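Afp2 (Serratia entomophila, PDB 6RBN) forms part of the sheath of the anti-feeding prophage, a contractile injection system, whose contraction probably drives the inner tube outward. Local coordinates at residues F49-W52 / A53-T56; A179-T182 / Q183-T187; G237-T240 / L241-D245. All blocks are in the same frame, centred on the assembly; numbering follows the deposited sequence.

Interaction 1 (F49-W52 / A53-T56); sequences FRNW and AEFT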
loop_
_atom_site.group_PDB
_atom_site.type_symbol
_atom_site.label_atom_id
_atom_site.label_comp_id
_atom_site.label_asym_id
_atom_site.label_seq_id
_atom_site.Cartn_x
_atom_site.Cartn_y
_atom_site.Cartn_z
ATOM N N PHE C 49 0.987 12.815 -90.567
ATOM C CA PHE C 49 2.381 12.838 -91.001
ATOM C C PHE C 49 3.245 13.310 -89.845
ATOM O O PHE C 49 3.120 14.458 -89.410
ATOM C CB PHE C 49 2.540 13.762 -92.207
ATOM C CG PHE C 49 1.914 13.232 -93.459
ATOM C CD1 PHE C 49 1.865 11.874 -93.704
ATOM C CD2 PHE C 49 1.300 14.089 -94.349
ATOM C CE1 PHE C 49 1.270 11.386 -94.846
ATOM C CE2 PHE C 49 0.698 13.604 -95.484
ATOM C CZ PHE C 49 0.685 12.254 -95.734
ATOM N N ARG C 50 4.127 12.438 -89.355
ATOM C CA ARG C 50 4.921 12.759 -88.175
ATOM C C ARG C 50 6.225 13.472 -88.499
ATOM O O ARG C 50 6.697 14.273 -87.686
ATOM C CB ARG C 50 5.232 11.491 -87.381
ATOM C CG ARG C 50 4.017 10.866 -86.729
ATOM C CD ARG C 50 4.382 9.614 -85.961
ATOM N NE ARG C 50 3.210 9.015 -85.334
ATOM C CZ ARG C 50 2.438 8.105 -85.921
ATOM N NH1 ARG C 50 2.715 7.691 -87.150
ATOM N NH2 ARG C 50 1.389 7.611 -85.278
ATOM N N ASN C 51 6.829 13.197 -89.651
ATOM C CA ASN C 51 8.065 13.858 -90.038
ATOM C C ASN C 51 8.143 13.931 -91.558
ATOM O O ASN C 51 7.200 13.569 -92.267
ATOM C CB ASN C 51 9.282 13.160 -89.412
ATOM C CG ASN C 51 9.341 11.673 -89.703
ATOM O OD1 ASN C 51 8.542 11.130 -90.457
ATOM N ND2 ASN C 51 10.300 11.003 -89.083
ATOM N N TRP C 52 9.281 14.418 -92.051
ATOM C CA TRP C 52 9.477 14.560 -93.489
ATOM C C TRP C 52 9.657 13.211 -94.173
ATOM O O TRP C 52 9.336 13.074 -95.358
ATOM C CB TRP C 52 10.679 15.468 -93.754
ATOM C CG TRP C 52 11.025 15.650 -95.197
ATOM C CD1 TRP C 52 12.095 15.125 -95.852
ATOM C CD2 TRP C 52 10.283 16.390 -96.173
ATOM N NE1 TRP C 52 12.080 15.502 -97.169
ATOM C CE2 TRP C 52 10.976 16.282 -97.390
ATOM C CE3 TRP C 52 9.107 17.140 -96.131
ATOM C CZ2 TRP C 52 10.529 16.889 -98.558
ATOM C CZ3 TRP C 52 8.668 17.744 -97.290
ATOM C CH2 TRP C 52 9.375 17.613 -98.486
ATOM N N ALA C 53 10.155 12.211 -93.447
ATOM C CA ALA C 53 10.357 10.893 -94.036
ATOM C C ALA C 53 9.029 10.201 -94.322
ATOM O O ALA C 53 8.886 9.534 -95.352
ATOM C CB ALA C 53 11.225 10.036 -93.120
ATOM N N GLU C 54 8.047 10.354 -93.431
ATOM C CA GLU C 54 6.736 9.759 -93.672
ATOM C C GLU C 54 5.962 10.508 -94.745
ATOM O O GLU C 54 5.074 9.931 -95.379
ATOM C CB GLU C 54 5.920 9.719 -92.385
ATOM C CG GLU C 54 6.436 8.755 -91.346
ATOM C CD GLU C 54 5.581 8.750 -90.099
ATOM O OE1 GLU C 54 4.639 9.566 -90.022
ATOM O OE2 GLU C 54 5.851 7.933 -89.194
ATOM N N PHE C 55 6.269 11.786 -94.952
ATOM C CA PHE C 55 5.537 12.559 -95.946
ATOM C C PHE C 55 5.989 12.226 -97.362
ATOM O O PHE C 55 5.171 12.211 -98.287
ATOM C CB PHE C 55 5.690 14.050 -95.658
ATOM C CG PHE C 55 5.044 14.929 -96.676
ATOM C CD1 PHE C 55 3.673 14.954 -96.816
ATOM C CD2 PHE C 55 5.808 15.756 -97.476
ATOM C CE1 PHE C 55 3.079 15.762 -97.757
ATOM C CE2 PHE C 55 5.217 16.577 -98.410
ATOM C CZ PHE C 55 3.850 16.580 -98.550
ATOM N N THR C 56 7.275 11.938 -97.549
ATOM C CA THR C 56 7.782 11.587 -98.868
ATOM C C THR C 56 7.521 10.136 -99.243
ATOM O O THR C 56 7.828 9.745 -100.372
ATOM C CB THR C 56 9.279 11.869 -98.955
ATOM O OG1 THR C 56 9.971 11.098 -97.966
ATOM C CG2 THR C 56 9.550 13.337 -98.730
#
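Phe55 turns the edge of its ring toward the face of Phe49. The pair is an offset edge-to-face contact, with ring centroids 5.3 Å apart and planes at 70°. The touching corner is Phe55 CD1, which lies 3.5 Å from Phe49 CE2. The other flank of the same ring serves Trp52, where Phe55 CD2 is 3.5 Å from Trp52 CZ3. Trp52 and Phe55 meet obliquely, as neither a stack nor an edge-to-face pair. The indole face itself takes a methyl. Thr56 CG2 sits over it, 3.8 Å from the centroid of the five-membered ring of Trp52, in a CH-pi contact. The three aromatic residues form one cluster. Helix 66-75 packs on it: Tyr68 meets the Phe55 ring, Leu71 touches Phe55, and Ser72 and Phe75 touch Trp52. Trp52 NE1 is satisfied by Ser18 OG, and Phe20 meets the indole edge-to-face.

Trp52 and Phe55 belong to the first turn of helix 52-58, and Phe49 ends the strand before it. Asn51 is the N-cap of that helix. Its CG stands between the backbone N and the carbonyl carbon (chi1 54°), which folds the amide back over the helix start. Asn51 OD1 accepts from Glu54 N at 3.1 Å, from above the carbonyl plane.

Glu54 returns toward the chain before the cap. Its extended side chain brings Glu54 OE1 within 3.0 Å of Arg50 N, a hydrogen bond that reaches the carboxylate 39° out of its plane. This differs from a classic capping box, because the acidic side chain takes the N-H of the residue before the N-cap. Glu54 OE2 lies near the guanidinium edge of Arg50. The salt bridge there is long, with Arg50 NH1 3.8 Å from Glu54 OE2, and the two planar groups are nearly perpendicular.

Interaction 2 (A179-T182 / Q183-T187); sequences ASIT and QTDRT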
loop_
_atom_site.group_PDB
_atom_site.type_symbol
_atom_site.label_atom_id
_atom_site.label_comp_id
_atom_site.label_asym_id
_atom_site.label_seq_id
_atom_site.Cartn_x
_atom_site.Cartn_y
_atom_site.Cartn_z
ATOM N N ALA C 179 5.188 28.476 -90.003
ATOM C CA ALA C 179 6.568 28.089 -89.758
ATOM C C ALA C 179 7.309 29.066 -88.865
ATOM O O ALA C 179 8.317 28.686 -88.263
ATOM C CB ALA C 179 7.323 27.951 -91.078
ATOM N N SER C 180 6.850 30.311 -88.773
ATOM C CA SER C 180 7.402 31.224 -87.786
ATOM C C SER C 180 6.807 30.998 -86.406
ATOM O O SER C 180 7.418 31.397 -85.412
ATOM C CB SER C 180 7.180 32.672 -88.214
ATOM O OG SER C 180 5.805 32.992 -88.217
ATOM N N ILE C 181 5.629 30.377 -86.328
ATOM C CA ILE C 181 5.044 30.022 -85.038
ATOM C C ILE C 181 5.819 28.876 -84.396
ATOM O O ILE C 181 6.017 28.854 -83.174
ATOM C CB ILE C 181 3.545 29.702 -85.222
ATOM C CG1 ILE C 181 2.760 30.988 -85.465
ATOM C CG2 ILE C 181 2.942 28.972 -84.046
ATOM C CD1 ILE C 181 1.328 30.753 -85.855
ATOM N N THR C 182 6.310 27.939 -85.209
ATOM C CA THR C 182 7.055 26.793 -84.695
ATOM C C THR C 182 8.374 27.218 -84.065
ATOM O O THR C 182 8.715 26.785 -82.958
ATOM C CB THR C 182 7.321 25.801 -85.821
ATOM O OG1 THR C 182 6.084 25.450 -86.427
ATOM C CG2 THR C 182 7.970 24.544 -85.282
ATOM N N GLN C 183 9.127 28.073 -84.754
ATOM C CA GLN C 183 10.407 28.522 -84.232
ATOM C C GLN C 183 10.252 29.510 -83.089
ATOM O O GLN C 183 11.184 29.670 -82.296
ATOM C CB GLN C 183 11.230 29.134 -85.359
ATOM C CG GLN C 183 11.708 28.125 -86.374
ATOM C CD GLN C 183 12.452 28.765 -87.517
ATOM O OE1 GLN C 183 12.472 29.986 -87.654
ATOM N NE2 GLN C 183 13.099 27.944 -88.329
ATOM N N THR C 184 9.103 30.177 -82.983
ATOM C CA THR C 184 8.869 31.070 -81.857
ATOM C C THR C 184 8.477 30.291 -80.608
ATOM O O THR C 184 8.969 30.587 -79.514
ATOM C CB THR C 184 7.785 32.085 -82.217
ATOM O OG1 THR C 184 8.177 32.791 -83.398
ATOM C CG2 THR C 184 7.589 33.090 -81.098
ATOM N N ASP C 185 7.617 29.278 -80.756
ATOM C CA ASP C 185 7.125 28.542 -79.595
ATOM C C ASP C 185 8.204 27.677 -78.966
ATOM O O ASP C 185 8.141 27.386 -77.768
ATOM C CB ASP C 185 5.935 27.667 -79.978
ATOM C CG ASP C 185 4.723 28.474 -80.371
ATOM O OD1 ASP C 185 4.641 29.655 -79.984
ATOM O OD2 ASP C 185 3.834 27.919 -81.045
ATOM N N ARG C 186 9.193 27.257 -79.748
ATOM C CA ARG C 186 10.264 26.440 -79.197
ATOM C C ARG C 186 11.262 27.279 -78.412
ATOM O O ARG C 186 11.586 26.958 -77.265
ATOM C CB ARG C 186 10.979 25.692 -80.311
ATOM C CG ARG C 186 12.085 24.813 -79.801
ATOM C CD ARG C 186 12.779 24.122 -80.932
ATOM N NE ARG C 186 13.450 25.054 -81.834
ATOM C CZ ARG C 186 13.104 25.251 -83.102
ATOM N NH1 ARG C 186 12.085 24.586 -83.627
ATOM N NH2 ARG C 186 13.775 26.117 -83.847
ATOM N N THR C 187 11.758 28.357 -79.014
ATOM C CA THR C 187 12.840 29.111 -78.397
ATOM C C THR C 187 12.317 30.163 -77.427
ATOM O O THR C 187 12.806 30.271 -76.298
ATOM C CB THR C 187 13.704 29.761 -79.476
ATOM O OG1 THR C 187 12.906 30.663 -80.245
ATOM C CG2 THR C 187 14.277 28.703 -80.399
#
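The carboxylate of Asp185 lies alongside Ile181, and its OD2 is 3.3 Å from Ile181 CG2. The guanidinium of Arg186 is set obliquely to the carbonyl of Thr182, with Arg186 NH1 4.1 Å from Thr182 O, too far to bond. The third flat group, the amide of Gln183, is carried away from this turn on an extended chain. Only the base of that chain touches the preceding turn, where Gln183 CG is 3.9 Å from Ala179 O.

All of this belongs to the last turns of helix 173-187, in the subtilisin-like domain of the sheath protein. The spacing is that of an alpha helix. Asp185 N donates to Ile181 O at 2.9 Å, and Arg186 N donates to Thr182 O at 3.3 Å.

Ser180 O takes two donors from one residue. Thr184 N reaches it at 3.2 Å and Thr184 OG1 at 2.6 Å. The hydroxyl can do this because it sits beside its own backbone N, anti to the carbonyl carbon (chi1 -56°). It therefore points back along the helix at the carbonyl four residues earlier. The polar group of this buried threonine is satisfied within its own helix. Ser180 and Thr182 do likewise, with their hydroxyls bonded to Ala177 O and Ala178 O.

The charged side chains are tied to other parts of the chain. Asp185 OD2 forms a salt bridge with Arg254 of helix 250-267, and Arg186 NH1 donates to Asn23 O. Ala179 and Thr182 face helix 66-75, on Leu73 and Trp74.

At the helix end another threonine hydroxyl bonds the carbonyl four residues back, from a different rotamer. Thr187 OG1 donates to Gln183 O at 2.9 Å, nearly along the C=O axis.

Interaction 3 (G237-T240 / L241-D245); sequences GART and LEDSD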
loop_
_atom_site.group_PDB
_atom_site.type_symbol
_atom_site.label_atom_id
_atom_site.label_comp_id
_atom_site.label_asym_id
_atom_site.label_seq_id
_atom_site.Cartn_x
_atom_site.Cartn_y
_atom_site.Cartn_z
ATOM N N GLY C 237 3.794 41.985 -88.240
ATOM C CA GLY C 237 2.465 42.247 -87.717
ATOM C C GLY C 237 2.063 41.075 -86.847
ATOM O O GLY C 237 2.395 39.921 -87.122
ATOM N N ALA C 238 1.336 41.376 -85.771
ATOM C CA ALA C 238 0.962 40.327 -84.832
ATOM C C ALA C 238 -0.465 40.469 -84.318
ATOM O O ALA C 238 -0.743 40.043 -83.197
ATOM C CB ALA C 238 1.925 40.297 -83.644
ATOM N N ARG C 239 -1.373 41.040 -85.099
ATOM C CA ARG C 239 -2.733 41.313 -84.662
ATOM C C ARG C 239 -3.710 40.261 -85.185
ATOM O O ARG C 239 -3.443 39.552 -86.155
ATOM C CB ARG C 239 -3.153 42.707 -85.120
ATOM C CG ARG C 239 -2.541 43.843 -84.339
ATOM C CD ARG C 239 -2.771 45.142 -85.068
ATOM N NE ARG C 239 -2.210 46.292 -84.370
ATOM C CZ ARG C 239 -2.927 47.197 -83.721
ATOM N NH1 ARG C 239 -4.249 47.126 -83.736
ATOM N NH2 ARG C 239 -2.328 48.204 -83.107
ATOM N N THR C 240 -4.866 40.185 -84.532
ATOM C CA THR C 240 -5.934 39.255 -84.878
ATOM C C THR C 240 -7.024 39.987 -85.658
ATOM O O THR C 240 -6.907 41.171 -85.974
ATOM C CB THR C 240 -6.528 38.595 -83.629
ATOM O OG1 THR C 240 -7.067 39.601 -82.764
ATOM C CG2 THR C 240 -5.488 37.806 -82.881
ATOM N N LEU C 241 -8.103 39.264 -85.952
ATOM C CA LEU C 241 -9.233 39.817 -86.686
ATOM C C LEU C 241 -10.161 40.658 -85.822
ATOM O O LEU C 241 -11.052 41.316 -86.367
ATOM C CB LEU C 241 -10.027 38.690 -87.343
ATOM C CG LEU C 241 -9.346 38.003 -88.520
ATOM C CD1 LEU C 241 -10.067 36.736 -88.910
ATOM C CD2 LEU C 241 -9.343 38.959 -89.674
ATOM N N GLU C 242 -9.987 40.659 -84.504
ATOM C CA GLU C 242 -10.762 41.511 -83.611
ATOM C C GLU C 242 -9.849 42.558 -82.997
ATOM O O GLU C 242 -8.867 42.217 -82.333
ATOM C CB GLU C 242 -11.443 40.701 -82.510
ATOM C CG GLU C 242 -12.245 41.575 -81.564
ATOM C CD GLU C 242 -12.979 40.791 -80.503
ATOM O OE1 GLU C 242 -12.890 39.551 -80.511
ATOM O OE2 GLU C 242 -13.641 41.415 -79.652
ATOM N N ASP C 243 -10.176 43.828 -83.215
ATOM C CA ASP C 243 -9.392 44.930 -82.664
ATOM C C ASP C 243 -10.066 45.454 -81.398
ATOM O O ASP C 243 -10.712 46.499 -81.378
ATOM C CB ASP C 243 -9.218 46.029 -83.706
ATOM C CG ASP C 243 -8.267 47.112 -83.252
ATOM O OD1 ASP C 243 -7.043 46.865 -83.244
ATOM O OD2 ASP C 243 -8.740 48.212 -82.905
ATOM N N SER C 244 -9.901 44.689 -80.326
ATOM C CA SER C 244 -10.381 45.066 -79.009
ATOM C C SER C 244 -9.196 45.210 -78.066
ATOM O O SER C 244 -8.075 44.818 -78.387
ATOM C CB SER C 244 -11.370 44.035 -78.460
ATOM O OG SER C 244 -10.733 42.789 -78.253
ATOM N N ASP C 245 -9.451 45.779 -76.887
ATOM C CA ASP C 245 -8.392 45.904 -75.893
ATOM C C ASP C 245 -8.029 44.568 -75.266
ATOM O O ASP C 245 -6.937 44.437 -74.707
ATOM C CB ASP C 245 -8.796 46.890 -74.800
ATOM C CG ASP C 245 -8.782 48.324 -75.277
ATOM O OD1 ASP C 245 -7.969 48.645 -76.169
ATOM O OD2 ASP C 245 -9.584 49.129 -74.762
#
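Asp243 OD1 is gripped by two arginines. Within the loop it meets Arg239 NH1 at 2.8 Å in a salt bridge, and Arg248 NE pairs with the same oxygen from further along the chain. The two positive groups come close to each other around this shared carboxylate, which would be expected to offset their charges.

The Arg239 contact is an edge contact. Asp243 OD1 lies in the plane of the guanidinium, and the two flat groups are nearly coplanar, 15° apart. A single oxygen and a single nitrogen make the bridge. The Arg239 chain runs extended from CG to NE and carries the guanidinium across to Asp243. Asp243 answers with CG anti to its backbone N (chi1 -173°), which swings the carboxylate back toward the arginine. Arg239 has a second acidic partner, since its NE pairs with Glu342 OE2. The guanidinium is thus held by carboxylates from two parts of the chain.

Between the two charged residues the backbone bends at Thr240 and Leu241. Thr240 OG1 lies 3.2 Å from Glu242 O, but its hydrogen bond goes to Trp247 O. Leu241 turns from the loop to pack on Val158, and Glu242 touches Pro154.

The ion pair bridges part of an irregular loop where the subtilisin-like and C-terminal family regions meet. The loop follows strand 234-235 and leads into helix 250-267, on which Ala238 rests through Pro251 and Thr240 through Ile250.

The three contacts come in series along the chain, each within one continuous piece. Interaction 1 starts helix 52-58, just after edge strand 46-49 of the mixed sheet. Interaction 2 closes helix 173-187, and its centre is about 19 Å from that of interaction 1. Helix 66-75 touches side chains of both. Interaction 3 follows in the loop before helix 250-267, about 20 Å from interaction 2 between centres. That helix also supplies Arg254 to Asp185. Interactions 1 and 3 are on opposite sides of the chain's centre, about 34 Å apart between centres. No other chain of the assembly touches their segments, so all three are contacts within the subunit.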